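Local coordinates for oligogalacturonate-specific porin KdgM (Dickeya dadantii, PDB 4FQE), which forms a monomeric outer-membrane beta-barrel channel specific for oligogalacturonides, the acidic sugar fragments of plant pectin, and is required for full virulence, at residues D4-M9 with K18-I23; S35-A40 with N58-V63. All blocks are in the same frame, centred on the assembly; numbering follows the deposited sequence.

Interaction 1: residues D4-M9 with K18-I23; sequences DYRHEM and KDRLLI. With C8E ((hydroxyethyloxy)tri(ethyloxy)octane), chain G.
Arg-20 takes hold of Asp-4 side-on, NE and NH2 both donating to the one oxygen OD1, each at 3.2 Å. That oxygen lies in the guanidinium plane, yet both nitrogens meet it from the same face of the carboxylate, whose plane stands 83° to theirs. A third bond, from Tyr-189 OH, also reaches Asp-4 OD1, and Arg-20 NH1 pairs with Glu-36. The setting is a beta hairpin of the twelve-stranded porin barrel: strands 4-9 and 18-23 run antiparallel, and the hydrogen-bonded pairs Asp-4/Leu-22, Arg-6/Arg-20 and Glu-8/Lys-18 send their side chains to the pore side.

On this face the guanidinium of Arg-6 lies flat on that of Arg-20, centres 4.0 Å apart and planes 28° apart. Bends at chi2 in Arg-20 and at chi3 in Arg-6 bring the two groups over one another. Carboxylates of Asp-4, Glu-36 and Glu-8 nearby probably offset the shared charge; Glu-8 itself is salt-bridged to Arg-209.

On the outward face, Asp-19 OD1 is gripped twice. His-7 ND1 donates to it at 2.7 Å, with the oxygen in the ring plane, and Tyr-5 OH donates at 2.5 Å, a very short bond. CG of Asp-19 sits beside its own backbone N (chi1 -67°), which swings the carboxylate across to both rings. Beyond them packing is apolar: Tyr-5 CB touches Leu-21 CD1 at 3.9 Å, and C3 of the detergent C8E comes within 3.8 Å of that same Tyr-5 CB.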
# COMPACT_ATOMS: atom_id res chain seq x y z
N ASP A 4 9.56 4.33 -5.26
CA ASP A 4 9.40 2.93 -4.98
C ASP A 4 9.16 2.25 -6.31
O ASP A 4 8.15 2.48 -6.96
CB ASP A 4 8.23 2.72 -3.99
CG ASP A 4 8.08 1.27 -3.54
OD1 ASP A 4 7.97 0.36 -4.37
OD2 ASP A 4 7.97 1.08 -2.32
N TYR A 5 10.09 1.39 -6.69
CA TYR A 5 9.91 0.52 -7.81
C TYR A 5 9.58 -0.90 -7.36
O TYR A 5 10.16 -1.41 -6.41
CB TYR A 5 11.20 0.43 -8.64
CG TYR A 5 11.12 -0.72 -9.63
CD1 TYR A 5 10.30 -0.63 -10.76
CD2 TYR A 5 11.78 -1.92 -9.40
CE1 TYR A 5 10.20 -1.70 -11.65
CE2 TYR A 5 11.69 -2.99 -10.28
CZ TYR A 5 10.89 -2.86 -11.40
OH TYR A 5 10.80 -3.93 -12.27
N ARG A 6 8.63 -1.53 -8.05
CA ARG A 6 8.17 -2.87 -7.67
C ARG A 6 7.84 -3.69 -8.92
O ARG A 6 7.23 -3.17 -9.86
CB ARG A 6 6.94 -2.79 -6.73
CG ARG A 6 6.54 -4.12 -6.11
CD ARG A 6 5.35 -3.98 -5.15
NE ARG A 6 4.10 -3.81 -5.89
CZ ARG A 6 2.93 -3.47 -5.36
NH1 ARG A 6 2.81 -3.23 -4.06
NH2 ARG A 6 1.86 -3.36 -6.17
N HIS A 7 8.25 -4.95 -8.92
CA HIS A 7 7.91 -5.93 -9.95
C HIS A 7 7.08 -7.02 -9.33
O HIS A 7 7.40 -7.51 -8.23
CB HIS A 7 9.18 -6.51 -10.56
CG HIS A 7 8.94 -7.46 -11.73
ND1 HIS A 7 8.75 -7.02 -12.98
CD2 HIS A 7 8.86 -8.84 -11.78
CE1 HIS A 7 8.55 -8.05 -13.80
NE2 HIS A 7 8.64 -9.18 -13.08
N GLU A 8 6.02 -7.41 -10.02
CA GLU A 8 5.08 -8.42 -9.50
C GLU A 8 4.88 -9.49 -10.55
O GLU A 8 4.75 -9.19 -11.73
CB GLU A 8 3.70 -7.77 -9.22
CG GLU A 8 2.58 -8.72 -8.78
CD GLU A 8 1.25 -7.98 -8.43
OE1 GLU A 8 0.17 -8.43 -8.87
OE2 GLU A 8 1.26 -6.95 -7.73
N MET A 9 4.77 -10.74 -10.11
CA MET A 9 4.42 -11.87 -10.98
C MET A 9 3.56 -12.82 -10.20
O MET A 9 3.58 -12.79 -8.98
CB MET A 9 5.66 -12.63 -11.39
CG MET A 9 6.63 -11.85 -12.24
SD MET A 9 7.77 -12.96 -13.07
CE MET A 9 8.54 -11.78 -14.18
N LYS A 18 3.71 -7.39 -13.77
CA LYS A 18 3.35 -5.99 -13.56
C LYS A 18 4.56 -5.24 -13.02
O LYS A 18 5.36 -5.80 -12.23
CB LYS A 18 2.19 -5.85 -12.56
CG LYS A 18 0.93 -6.65 -12.88
CD LYS A 18 -0.07 -6.52 -11.72
CE LYS A 18 -1.38 -7.29 -11.92
NZ LYS A 18 -2.52 -6.56 -11.27
N ASP A 19 4.71 -3.99 -13.43
CA ASP A 19 5.69 -3.10 -12.84
C ASP A 19 5.05 -1.78 -12.42
O ASP A 19 4.02 -1.35 -12.98
CB ASP A 19 6.82 -2.81 -13.82
CG ASP A 19 7.68 -4.03 -14.10
OD1 ASP A 19 8.59 -4.36 -13.33
OD2 ASP A 19 7.45 -4.69 -15.13
N ARG A 20 5.66 -1.13 -11.45
CA ARG A 20 5.17 0.18 -11.01
C ARG A 20 6.28 1.10 -10.55
O ARG A 20 7.32 0.66 -10.07
CB ARG A 20 4.12 0.01 -9.89
CG ARG A 20 4.67 -0.39 -8.52
CD ARG A 20 5.11 0.81 -7.67
NE ARG A 20 5.36 0.46 -6.26
CZ ARG A 20 4.44 0.20 -5.35
NH1 ARG A 20 3.14 0.24 -5.63
NH2 ARG A 20 4.83 -0.13 -4.12
N LEU A 21 6.03 2.40 -10.62
CA LEU A 21 6.89 3.36 -9.98
C LEU A 21 6.01 4.33 -9.21
O LEU A 21 5.20 4.99 -9.82
CB LEU A 21 7.68 4.14 -11.02
CG LEU A 21 8.90 4.83 -10.43
CD1 LEU A 21 9.93 3.71 -10.29
CD2 LEU A 21 9.43 5.99 -11.29
N LEU A 22 6.25 4.42 -7.91
CA LEU A 22 5.38 5.17 -6.96
C LEU A 22 6.25 6.17 -6.25
O LEU A 22 7.21 5.80 -5.57
CB LEU A 22 4.72 4.22 -5.96
CG LEU A 22 4.08 4.80 -4.67
CD1 LEU A 22 2.90 5.70 -5.00
CD2 LEU A 22 3.66 3.64 -3.75
N ILE A 23 5.91 7.45 -6.42
CA ILE A 23 6.63 8.53 -5.80
C ILE A 23 5.72 9.18 -4.78
O ILE A 23 4.58 9.49 -5.10
CB ILE A 23 6.99 9.59 -6.88
CG1 ILE A 23 7.64 8.93 -8.09
CG2 ILE A 23 7.91 10.64 -6.29
CD1 ILE A 23 7.61 9.89 -9.31
C1 C8E G . 12.71 4.34 -9.75
C2 C8E G . 13.65 3.26 -9.27
C3 C8E G . 13.69 3.13 -7.75
C4 C8E G . 14.16 4.40 -7.06
C5 C8E G . 15.62 4.76 -7.39
C6 C8E G . 15.76 6.09 -8.12
C7 C8E G . 16.38 7.16 -7.23
C8 C8E G . 17.04 8.28 -8.04
O9 C8E G . 18.07 8.93 -7.30
C10 C8E G . 19.26 8.15 -7.30
C11 C8E G . 20.42 8.77 -6.57
O12 C8E G . 21.27 7.73 -6.07
C13 C8E G . 21.78 6.79 -7.05
C14 C8E G . 23.17 7.15 -7.52
O15 C8E G . 23.56 6.23 -8.56
C16 C8E G . 23.01 6.51 -9.85
C17 C8E G . 22.27 5.36 -10.47
O18 C8E G . 21.41 5.88 -11.49
C19 C8E G . 20.16 5.23 -11.61
C20 C8E G . 19.05 6.19 -11.20
O21 C8E G . 17.88 5.88 -11.97

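Interaction 2: residues S35-A40 with N58-V63. With C8E ((hydroxyethyloxy)tri(ethyloxy)octane), chain F; OCT (N-octane), chain B.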
# COMPACT_ATOMS: atom_id res chain seq x y z
N SER A 35 2.10 9.81 -6.50
CA SER A 35 1.72 9.61 -7.90
C SER A 35 2.36 8.27 -8.32
O SER A 35 3.48 7.99 -7.94
CB SER A 35 2.24 10.80 -8.74
OG SER A 35 1.80 10.73 -10.08
N GLU A 36 1.62 7.43 -9.02
CA GLU A 36 2.12 6.11 -9.38
C GLU A 36 1.85 5.87 -10.85
O GLU A 36 0.76 6.18 -11.33
CB GLU A 36 1.46 5.02 -8.55
CG GLU A 36 2.01 3.64 -8.83
CD GLU A 36 1.51 2.57 -7.86
OE1 GLU A 36 0.60 2.85 -7.02
OE2 GLU A 36 2.03 1.42 -7.95
N VAL A 37 2.84 5.34 -11.56
CA VAL A 37 2.65 4.89 -12.93
C VAL A 37 2.82 3.38 -12.92
O VAL A 37 3.68 2.86 -12.20
CB VAL A 37 3.60 5.60 -13.90
CG1 VAL A 37 3.32 7.09 -13.87
CG2 VAL A 37 5.07 5.30 -13.62
N LYS A 38 1.97 2.69 -13.67
CA LYS A 38 1.89 1.24 -13.64
C LYS A 38 1.86 0.76 -15.07
O LYS A 38 1.21 1.38 -15.90
CB LYS A 38 0.61 0.77 -12.92
CG LYS A 38 0.34 1.43 -11.58
CD LYS A 38 -1.02 1.01 -10.99
CE LYS A 38 -1.26 1.64 -9.65
NZ LYS A 38 -2.62 1.39 -9.08
N TRP A 39 2.57 -0.33 -15.34
CA TRP A 39 2.49 -1.02 -16.61
C TRP A 39 2.58 -2.53 -16.45
O TRP A 39 3.27 -3.02 -15.54
CB TRP A 39 3.54 -0.48 -17.57
CG TRP A 39 5.00 -0.66 -17.19
CD1 TRP A 39 5.91 -1.55 -17.76
CD2 TRP A 39 5.78 0.11 -16.22
NE1 TRP A 39 7.16 -1.41 -17.19
CE2 TRP A 39 7.15 -0.42 -16.27
CE3 TRP A 39 5.50 1.14 -15.34
CZ2 TRP A 39 8.16 0.06 -15.45
CZ3 TRP A 39 6.53 1.62 -14.53
CH2 TRP A 39 7.83 1.08 -14.57
N ALA A 40 1.87 -3.26 -17.31
CA ALA A 40 1.67 -4.69 -17.14
C ALA A 40 1.51 -5.36 -18.49
O ALA A 40 0.98 -4.76 -19.44
CB ALA A 40 0.44 -4.97 -16.28
N ASN A 58 -1.57 -0.08 -19.00
CA ASN A 58 -0.87 0.93 -18.26
C ASN A 58 -1.87 1.76 -17.50
O ASN A 58 -3.07 1.72 -17.80
CB ASN A 58 -0.05 1.83 -19.19
CG ASN A 58 -0.90 2.80 -19.97
OD1 ASN A 58 -1.42 3.78 -19.41
ND2 ASN A 58 -1.09 2.54 -21.25
N GLY A 59 -1.36 2.51 -16.55
CA GLY A 59 -2.22 3.30 -15.68
C GLY A 59 -1.45 4.25 -14.81
O GLY A 59 -0.23 4.16 -14.71
N THR A 60 -2.17 5.19 -14.18
CA THR A 60 -1.55 6.10 -13.24
C THR A 60 -2.51 6.35 -12.10
O THR A 60 -3.72 6.50 -12.35
CB THR A 60 -1.17 7.44 -13.86
OG1 THR A 60 -1.82 7.56 -15.12
CG2 THR A 60 0.33 7.54 -14.09
N GLU A 61 -1.98 6.46 -10.90
CA GLU A 61 -2.81 6.80 -9.73
C GLU A 61 -2.23 7.95 -8.94
O GLU A 61 -1.03 8.04 -8.76
CB GLU A 61 -3.04 5.58 -8.85
CG GLU A 61 -3.99 5.82 -7.67
CD GLU A 61 -4.27 4.56 -6.88
OE1 GLU A 61 -3.31 3.85 -6.55
OE2 GLU A 61 -5.46 4.26 -6.58
N VAL A 62 -3.09 8.85 -8.48
CA VAL A 62 -2.67 9.91 -7.59
C VAL A 62 -3.50 9.82 -6.33
O VAL A 62 -4.68 9.49 -6.38
CB VAL A 62 -2.80 11.32 -8.22
CG1 VAL A 62 -4.24 11.60 -8.63
CG2 VAL A 62 -2.29 12.38 -7.24
N VAL A 63 -2.86 10.10 -5.20
CA VAL A 63 -3.50 10.00 -3.88
C VAL A 63 -3.12 11.27 -3.13
O VAL A 63 -1.95 11.64 -3.09
CB VAL A 63 -3.00 8.78 -3.05
CG1 VAL A 63 -3.75 8.63 -1.70
CG2 VAL A 63 -3.09 7.48 -3.85
C1 C8E F . -5.75 17.33 -3.42
C2 C8E F . -6.79 16.71 -4.34
C3 C8E F . -6.26 15.60 -5.27
C4 C8E F . -4.87 15.85 -5.82
C5 C8E F . -4.71 15.38 -7.26
C6 C8E F . -3.42 15.97 -7.85
C7 C8E F . -3.20 15.60 -9.32
C8 C8E F . -3.68 16.68 -10.30
O9 C8E F . -3.06 16.53 -11.58
C10 C8E F . -3.93 16.62 -12.72
C11 C8E F . -3.11 16.95 -13.96
O12 C8E F . -3.03 15.82 -14.84
C13 C8E F . -1.70 15.50 -15.28
C14 C8E F . -1.71 14.56 -16.49
O15 C8E F . -2.89 13.74 -16.51
C16 C8E F . -2.66 12.33 -16.59
C17 C8E F . -3.82 11.57 -15.94
O18 C8E F . -3.70 11.63 -14.52
C19 C8E F . -3.75 10.38 -13.82
C20 C8E F . -4.81 10.40 -12.72
O21 C8E F . -5.74 11.48 -12.92
C1 OCT B . 0.65 15.02 -9.14
C2 OCT B . 1.09 14.52 -7.77
C3 OCT B . 2.61 14.35 -7.71
C4 OCT B . 3.11 13.67 -6.43
C5 OCT B . 4.61 13.86 -6.21
C6 OCT B . 5.04 13.50 -4.79
C7 OCT B . 6.08 14.48 -4.25
C8 OCT B . 5.41 15.75 -3.77
O HOH W 1 -0.71 4.77 -5.88
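Glu-36 and Glu-61 form one hydrogen-bonded antiparallel pair and Lys-38 and Gly-59 the next, each closed by two N-H to O bonds, joining strands 35-40 and 58-63, neighbours in the wall of the beta-barrel porin, at 162°. Val-37/Thr-60 between these pairs, with Ser-35/Val-62 and Trp-39/Asn-58 at either end, are non-hydrogen-bonded and turn toward the outer surface.

Toward the pore the contact is polar. Lys-38 runs fully extended from a CG placed beside its backbone N (chi1 -49°); its chain leads off diagonally from its pair partner Gly-59 toward Glu-61, where NZ meets OE1 in a salt bridge at 3.6 Å; Glu-83 supplies a second carboxylate for NZ. The carboxylates of Glu-36 and Glu-61 approach with their planes 40° apart and their OE1 atoms 4.1 Å from each other. A single water spans them, donating to Glu-36 OE1 at 2.6 Å and to Glu-61 OE1 at 2.8 Å, so that it lies between two like charges. Each glutamate uses its other oxygen on an arginine, Glu-36 OE2 on Arg-20 and Glu-61 OE2 on Arg-92, which would be expected to keep both carboxylates ionised.

The outer face meets bound n-octane and detergent, as suits a membrane-spanning wall. Ser-35 CB lies 3.7 Å from C3 of n-octane, in a pocket shared with Leu-33 and Ser-34, while Val-62 CG2 meets C6 of the detergent C8E at 3.8 Å.

In the fold
Interactions 1 and 2 are consecutive patches of one barrel wall, their centres 9 Å apart, because strands 18-26 and 31-40 are neighbours in both chain and sheet. Their seam has a backbone part, with Asp-19 N 2.7 Å from Trp-39 O in a probable hydrogen bond, and a charged part, the salt bridge of Arg-20 NH1 to Glu-36 OE2 at 2.8 Å. Through that bridge and the water, a polar chain runs along the pore side from Asp-4 to Glu-61. Such a mix of arginines, lysine and carboxylates is consistent with a channel for acidic oligosaccharides. Bound n-octane and detergent lie against the other face.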